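Local coordinates for trans-isoprenyl diphosphate synthase (Caulobacter crescentus, PDB 3OYR), which probably makes all-trans-octaprenyl diphosphate, the side-chain precursor of isoprenoid quinones, by adding isopentenyl units to farnesyl diphosphate with the help of metal ions, at residues Leu177-Ser180 with Gln181-Leu185; Ala257-Pro260 with Leu261-Ile265; Glu295-Gly299 with Ser300-Asp304. All blocks are in the same frame, centred on the assembly; numbering follows the deposited sequence.

Contact 1: Leu177-Ser180 with Gln181-Leu185; sequences LNLS and QAVYL
Ser180 and Val183 meet in a classic N-cap, the device by which a polar side chain stands in for the turn that a helix start lacks. The hydroxyl OG of Ser180 accepts from the backbone N of Val183 at 3.2 Å, and the bond is nearly straight, with an N-H...O angle of 172°. It can do so because OG sits between the backbone N and the carbonyl carbon of its own residue (chi1 74°), which turns it to face the amides of the first turn. Ser180 O accepts from Tyr184 N at 3.1 Å, the donor lying 27° off the carbonyl plane. One residue thus grips two successive amides, by side chain and by backbone. Beside the capping bond, methyl CG2 of Val183 rests in van der Waals contact against Ser180 OG at 3.4 Å.

The apolar contacts centre on Leu179, whose CD1 meets the other branch of the valine, Val183 CG1, at 3.7 Å. The two side chains cross at a slant, and this brings the leucine methyl close to Val183 CB as well. Leu179 reaches the valine because CG lies anti to the backbone N, carrying its end nearer the first turn than its CB alone would suggest. A looser touch joins CD2 of Leu179 to CB of Tyr184.

The ring of Tyr184 leads away from the cap, and its OH is hydrogen-bonded to Asp233 on helix 211-238. The cap opens helix 181-206 after the loop from helix 150-173, with Leu179, Gln181 and Tyr184 packed on helix 259-267 and Gln181 also touching Leu309 of helix 302-320.

Contact 2: Ala257-Pro260 with Leu261-Ile265; sequences ATLP and LLLAI
Leu259 and Leu263, one helical turn apart, illustrate how apolar side chains pair along a helix. CB of Leu259 packs against the ring of Tyr184 on helix 181-206. From there the chain runs to CG, placed anti to the backbone N (chi1 -167°), which swings it along the helix toward the next turn, and Leu259 CG meets CD1 of Leu263 at 3.8 Å. Of its two methyls, CD1 lies 3.9 Å from Leu263 CG, and CD2 comes to 4.0 Å from Leu263 CD1, so both branches bear on the same partner. With only an alanine here, CG and CD1 of Leu263 would probably lose their apolar neighbour, and a gap would be likely to open toward Leu309 and Leu230, which the leucine also touches.

Along the backbone of the same turn, Leu259 O accepts from Leu263 N at 2.8 Å, with the donor almost in line with the carbonyl bond. Thr258 O takes Leu262 N at 3.0 Å in the carbonyl plane, and Pro260 O takes Ala264 N. Thr258 occupies the N-cap position, but its side chain makes no capping bond. Before it, CB of Ala257 bridges CD2 of Leu261 and CD2 of Leu262, at 4.1 Å from the former.

Here a short, largely buried helix, with proline in its first turn, is wedged among helices 181-206, 211-238, 287-299 and 302-320, as expected of the all-helical isoprenoid synthase fold.

Contact 3: Glu295-Gly299 with Ser300-Asp304; sequences ELIIG and SGALD
Ser300 folds its side chain back onto Leu296, and the chain turns from one helix into the next within a few residues. On the tight side the hydroxyl OG of Ser300 donates to Leu296 O at 2.7 Å, arriving in the plane of that carbonyl. With chi1 at 66°, OG is directed back over the last turn, where it supplements a long, weak bond from Ser300 N to the same oxygen. Gly301, with a phi of 75° that favours glycine, ends the helix in a Schellman motif and also stands at the N-cap position of the next. The motif's two bonds back into the last turn run from Gly301 N to Ile298 O at 2.9 Å and, weakly, from Ala302 N to Ile297 O. Ile297 O also receives Leu303 N at 3.1 Å from above its carbonyl plane. On this inner side Ile297 CG2 lies 4.3 Å from Ala302 CB and 4.2 Å from Leu303 CB.

The open flank is looser. Ile298 and Leu303 run side by side in the same direction, CG1 of the isoleucine to CD1 of the leucine at 4.1 Å. Nearby a water donates to Ile298 O, its oxygen 2.8 Å from that atom. The same water accepts from Asp304 N.

The turn joins helix 287-299 to helix 302-320; Ile297, Ser300 and Ala302 pack on Ala264 of helix 259-267, whose Arg267 NE also binds Ser300 O.

Overall arrangement
Two helix starts and a helix-to-helix junction, in series along the chain, show how helix boundaries can be assembled side by side. Contact 2 is the middle member: its centre lies about 9 Å from the centres of both contact 1 and contact 3, whose centres are about 18 Å apart and whose nearest atoms are about 9 Å apart. With contact 1, Tyr184 CE2 meets Leu259 CB at 3.4 Å; with contact 3, Ala264 CB meets Ile297 CG1 at 3.4 Å. Contacts 1 and 2 both border the active site, the side chains of Tyr184 and Thr258 about 8 and 7 Å from bound dimethylallyl diphosphate. Contact 3 lies farther off, Leu303 about 12 Å from calcium.

Contact 1: Leu177-Ser180 with Gln181-Leu185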
loop_
_atom_site.group_PDB
_atom_site.type_symbol
_atom_site.label_atom_id
_atom_site.label_comp_id
_atom_site.label_asym_id
_atom_site.label_seq_id
_atom_site.Cartn_x
_atom_site.Cartn_y
_atom_site.Cartn_z
ATOM N N LEU B 177 16.434 -4.328 -23.669
ATOM C CA LEU B 177 16.652 -3.231 -24.630
ATOM C C LEU B 177 15.645 -3.160 -25.782
ATOM O O LEU B 177 15.567 -2.146 -26.486
ATOM C CB LEU B 177 18.093 -3.231 -25.173
ATOM C CG LEU B 177 18.986 -4.475 -25.098
ATOM C CD1 LEU B 177 19.798 -4.655 -26.375
ATOM C CD2 LEU B 177 19.904 -4.391 -23.889
ATOM N N ASN B 178 14.863 -4.218 -25.970
ATOM C CA ASN B 178 13.810 -4.178 -26.970
ATOM C C ASN B 178 12.464 -3.729 -26.379
ATOM O O ASN B 178 11.400 -4.280 -26.686
ATOM C CB ASN B 178 13.705 -5.505 -27.717
ATOM C CG ASN B 178 13.529 -5.308 -29.218
ATOM O OD1 ASN B 178 14.340 -4.639 -29.873
ATOM N ND2 ASN B 178 12.465 -5.888 -29.770
ATOM N N LEU B 179 12.544 -2.722 -25.516
ATOM C CA LEU B 179 11.384 -2.040 -24.986
ATOM C C LEU B 179 10.975 -0.969 -25.993
ATOM O O LEU B 179 11.804 -0.177 -26.448
ATOM C CB LEU B 179 11.736 -1.416 -23.626
ATOM C CG LEU B 179 10.759 -0.447 -22.952
ATOM C CD1 LEU B 179 9.564 -1.201 -22.416
ATOM C CD2 LEU B 179 11.434 0.309 -21.826
ATOM N N SER B 180 9.704 -0.947 -26.362
ATOM C CA SER B 180 9.229 0.071 -27.292
ATOM C C SER B 180 8.926 1.358 -26.542
ATOM O O SER B 180 8.776 1.355 -25.321
ATOM C CB SER B 180 7.991 -0.407 -28.062
ATOM O OG SER B 180 6.845 -0.403 -27.234
ATOM N N GLN B 181 8.852 2.450 -27.293
ATOM C CA GLN B 181 8.493 3.754 -26.783
ATOM C C GLN B 181 7.049 3.740 -26.258
ATOM O O GLN B 181 6.749 4.390 -25.254
ATOM C CB GLN B 181 8.680 4.791 -27.895
ATOM C CG GLN B 181 8.370 6.240 -27.512
ATOM C CD GLN B 181 9.101 7.257 -28.381
ATOM O OE1 GLN B 181 8.664 8.401 -28.513
ATOM N NE2 GLN B 181 10.223 6.845 -28.969
ATOM N N ALA B 182 6.180 2.978 -26.924
ATOM C CA ALA B 182 4.770 2.899 -26.566
ATOM C C ALA B 182 4.555 2.222 -25.206
ATOM O O ALA B 182 3.777 2.715 -24.391
ATOM C CB ALA B 182 3.971 2.204 -27.662
ATOM N N VAL B 183 5.247 1.108 -24.968
ATOM C CA VAL B 183 5.221 0.448 -23.662
ATOM C C VAL B 183 5.844 1.357 -22.593
ATOM O O VAL B 183 5.292 1.477 -21.503
ATOM C CB VAL B 183 5.882 -0.973 -23.678
ATOM C CG1 VAL B 183 5.915 -1.603 -22.262
ATOM C CG2 VAL B 183 5.130 -1.906 -24.650
ATOM N N TYR B 184 6.958 2.015 -22.926
ATOM C CA TYR B 184 7.556 2.993 -22.038
ATOM C C TYR B 184 6.579 4.098 -21.611
ATOM O O TYR B 184 6.506 4.417 -20.426
ATOM C CB TYR B 184 8.796 3.622 -22.655
ATOM C CG TYR B 184 9.262 4.849 -21.905
ATOM C CD1 TYR B 184 10.007 4.733 -20.744
ATOM C CD2 TYR B 184 8.941 6.125 -22.359
ATOM C CE1 TYR B 184 10.427 5.843 -20.062
ATOM C CE2 TYR B 184 9.340 7.241 -21.668
ATOM C CZ TYR B 184 10.094 7.094 -20.532
ATOM O OH TYR B 184 10.500 8.220 -19.853
ATOM N N LEU B 185 5.870 4.685 -22.577
ATOM C CA LEU B 185 4.885 5.727 -22.298
ATOM C C LEU B 185 3.673 5.223 -21.526
ATOM O O LEU B 185 3.035 5.983 -20.810
ATOM C CB LEU B 185 4.409 6.398 -23.586
ATOM C CG LEU B 185 5.377 7.301 -24.360
ATOM C CD1 LEU B 185 4.691 7.770 -25.654
ATOM C CD2 LEU B 185 5.860 8.484 -23.536
#

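Contact 2: Ala257-Pro260 with Leu261-Ile265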
loop_
_atom_site.group_PDB
_atom_site.type_symbol
_atom_site.label_atom_id
_atom_site.label_comp_id
_atom_site.label_asym_id
_atom_site.label_seq_id
_atom_site.Cartn_x
_atom_site.Cartn_y
_atom_site.Cartn_z
ATOM N N ALA B 257 15.664 0.338 -18.742
ATOM C CA ALA B 257 15.546 1.094 -19.970
ATOM C C ALA B 257 14.488 2.168 -19.826
ATOM O O ALA B 257 13.338 1.913 -19.430
ATOM C CB ALA B 257 15.218 0.178 -21.148
ATOM N N THR B 258 14.902 3.386 -20.124
ATOM C CA THR B 258 13.994 4.507 -20.191
ATOM C C THR B 258 14.242 5.137 -21.545
ATOM O O THR B 258 15.228 4.806 -22.218
ATOM C CB THR B 258 14.292 5.510 -19.082
ATOM O OG1 THR B 258 15.621 5.993 -19.234
ATOM C CG2 THR B 258 14.176 4.858 -17.704
ATOM N N LEU B 259 13.346 6.028 -21.943
ATOM C CA LEU B 259 13.434 6.709 -23.216
ATOM C C LEU B 259 14.810 7.331 -23.578
ATOM O O LEU B 259 15.262 7.114 -24.695
ATOM C CB LEU B 259 12.288 7.716 -23.379
ATOM C CG LEU B 259 12.097 8.269 -24.787
ATOM C CD1 LEU B 259 11.571 7.175 -25.711
ATOM C CD2 LEU B 259 11.195 9.482 -24.771
ATOM N N PRO B 260 15.482 8.078 -22.655
ATOM C CA PRO B 260 16.788 8.624 -23.084
ATOM C C PRO B 260 17.748 7.549 -23.597
ATOM O O PRO B 260 18.407 7.754 -24.625
ATOM C CB PRO B 260 17.353 9.257 -21.812
ATOM C CG PRO B 260 16.179 9.557 -20.979
ATOM C CD PRO B 260 15.123 8.549 -21.301
ATOM N N LEU B 261 17.779 6.410 -22.904
ATOM C CA LEU B 261 18.582 5.250 -23.294
ATOM C C LEU B 261 18.136 4.637 -24.621
ATOM O O LEU B 261 18.967 4.326 -25.483
ATOM C CB LEU B 261 18.538 4.184 -22.193
ATOM C CG LEU B 261 19.279 2.881 -22.502
ATOM C CD1 LEU B 261 20.753 3.178 -22.604
ATOM C CD2 LEU B 261 19.007 1.790 -21.468
ATOM N N LEU B 262 16.827 4.463 -24.768
ATOM C CA LEU B 262 16.238 3.906 -25.981
ATOM C C LEU B 262 16.536 4.763 -27.217
ATOM O O LEU B 262 16.886 4.233 -28.286
ATOM C CB LEU B 262 14.724 3.749 -25.818
ATOM C CG LEU B 262 14.149 2.729 -24.831
ATOM C CD1 LEU B 262 12.610 2.773 -24.883
ATOM C CD2 LEU B 262 14.648 1.326 -25.130
ATOM N N LEU B 263 16.401 6.079 -27.058
ATOM C CA LEU B 263 16.643 7.018 -28.136
ATOM C C LEU B 263 18.119 7.052 -28.506
ATOM O O LEU B 263 18.438 7.064 -29.691
ATOM C CB LEU B 263 16.149 8.419 -27.779
ATOM C CG LEU B 263 14.635 8.669 -27.704
ATOM C CD1 LEU B 263 14.351 10.094 -27.211
ATOM C CD2 LEU B 263 13.943 8.411 -29.048
ATOM N N ALA B 264 18.996 7.043 -27.496
ATOM C CA ALA B 264 20.447 7.001 -27.695
ATOM C C ALA B 264 20.915 5.754 -28.415
ATOM O O ALA B 264 21.757 5.843 -29.305
ATOM C CB ALA B 264 21.168 7.118 -26.384
ATOM N N ILE B 265 20.382 4.599 -28.012
ATOM C CA ILE B 265 20.624 3.330 -28.703
ATOM C C ILE B 265 20.258 3.460 -30.191
ATOM O O ILE B 265 21.022 3.030 -31.060
ATOM C CB ILE B 265 19.866 2.145 -28.026
ATOM C CG1 ILE B 265 20.523 1.775 -26.689
ATOM C CG2 ILE B 265 19.815 0.914 -28.934
ATOM C CD1 ILE B 265 19.713 0.799 -25.852
#

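Contact 3: Glu295-Gly299 with Ser300-Asp304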
loop_
_atom_site.group_PDB
_atom_site.type_symbol
_atom_site.label_atom_id
_atom_site.label_comp_id
_atom_site.label_asym_id
_atom_site.label_seq_id
_atom_site.Cartn_x
_atom_site.Cartn_y
_atom_site.Cartn_z
ATOM N N GLU B 295 27.591 10.154 -21.468
ATOM C CA GLU B 295 28.151 10.896 -22.597
ATOM C C GLU B 295 27.426 10.595 -23.916
ATOM O O GLU B 295 27.097 11.513 -24.669
ATOM C CB GLU B 295 29.664 10.648 -22.727
ATOM C CG GLU B 295 30.524 11.231 -21.593
ATOM C CD GLU B 295 30.532 12.759 -21.532
ATOM O OE1 GLU B 295 30.798 13.300 -20.436
ATOM O OE2 GLU B 295 30.282 13.419 -22.566
ATOM N N LEU B 296 27.160 9.313 -24.167
ATOM C CA LEU B 296 26.426 8.866 -25.359
ATOM C C LEU B 296 24.961 9.298 -25.390
ATOM O O LEU B 296 24.363 9.352 -26.461
ATOM C CB LEU B 296 26.495 7.342 -25.498
ATOM C CG LEU B 296 27.633 6.767 -26.344
ATOM C CD1 LEU B 296 27.990 5.365 -25.872
ATOM C CD2 LEU B 296 27.285 6.770 -27.838
ATOM N N ILE B 297 24.382 9.571 -24.220
ATOM C CA ILE B 297 22.996 10.054 -24.144
ATOM C C ILE B 297 22.903 11.574 -24.382
ATOM O O ILE B 297 21.983 12.041 -25.075
ATOM C CB ILE B 297 22.241 9.515 -22.873
ATOM C CG1 ILE B 297 21.781 8.080 -23.143
ATOM C CG2 ILE B 297 21.021 10.386 -22.512
ATOM C CD1 ILE B 297 21.957 7.102 -22.023
ATOM N N ILE B 298 23.859 12.335 -23.832
ATOM C CA ILE B 298 23.917 13.789 -24.067
ATOM C C ILE B 298 24.284 14.056 -25.527
ATOM O O ILE B 298 23.511 14.672 -26.267
ATOM C CB ILE B 298 24.899 14.538 -23.119
ATOM C CG1 ILE B 298 24.480 14.379 -21.650
ATOM C CG2 ILE B 298 24.980 16.040 -23.487
ATOM C CD1 ILE B 298 25.447 15.001 -20.619
ATOM N N GLY B 299 25.441 13.542 -25.932
ATOM C CA GLY B 299 25.996 13.790 -27.258
ATOM C C GLY B 299 25.142 13.410 -28.452
ATOM O O GLY B 299 25.106 14.141 -29.447
ATOM N N SER B 300 24.437 12.284 -28.351
ATOM C CA SER B 300 23.530 11.854 -29.417
ATOM C C SER B 300 22.250 12.697 -29.494
ATOM O O SER B 300 21.407 12.465 -30.359
ATOM C CB SER B 300 23.171 10.376 -29.262
ATOM O OG SER B 300 22.419 10.170 -28.079
ATOM N N GLY B 301 22.105 13.667 -28.589
ATOM C CA GLY B 301 20.916 14.523 -28.536
ATOM C C GLY B 301 19.700 13.824 -27.947
ATOM O O GLY B 301 18.580 14.334 -28.042
ATOM N N ALA B 302 19.926 12.659 -27.335
ATOM C CA ALA B 302 18.855 11.817 -26.814
ATOM C C ALA B 302 18.219 12.429 -25.581
ATOM O O ALA B 302 17.015 12.305 -25.388
ATOM C CB ALA B 302 19.364 10.441 -26.504
ATOM N N LEU B 303 19.039 13.075 -24.756
ATOM C CA LEU B 303 18.558 13.886 -23.648
ATOM C C LEU B 303 17.672 15.032 -24.154
ATOM O O LEU B 303 16.595 15.273 -23.601
ATOM C CB LEU B 303 19.737 14.419 -22.833
ATOM C CG LEU B 303 19.499 15.001 -21.429
ATOM C CD1 LEU B 303 20.594 14.544 -20.479
ATOM C CD2 LEU B 303 19.387 16.536 -21.429
ATOM N N ASP B 304 18.111 15.716 -25.210
ATOM C CA ASP B 304 17.350 16.844 -25.755
ATOM C C ASP B 304 16.007 16.432 -26.332
ATOM O O ASP B 304 15.003 17.106 -26.101
ATOM C CB ASP B 304 18.167 17.630 -26.788
ATOM C CG ASP B 304 19.214 18.526 -26.143
ATOM O OD1 ASP B 304 20.307 18.677 -26.735
ATOM O OD2 ASP B 304 18.951 19.073 -25.044
HETATM O O HOH W 1 21.140 15.928 -25.430
#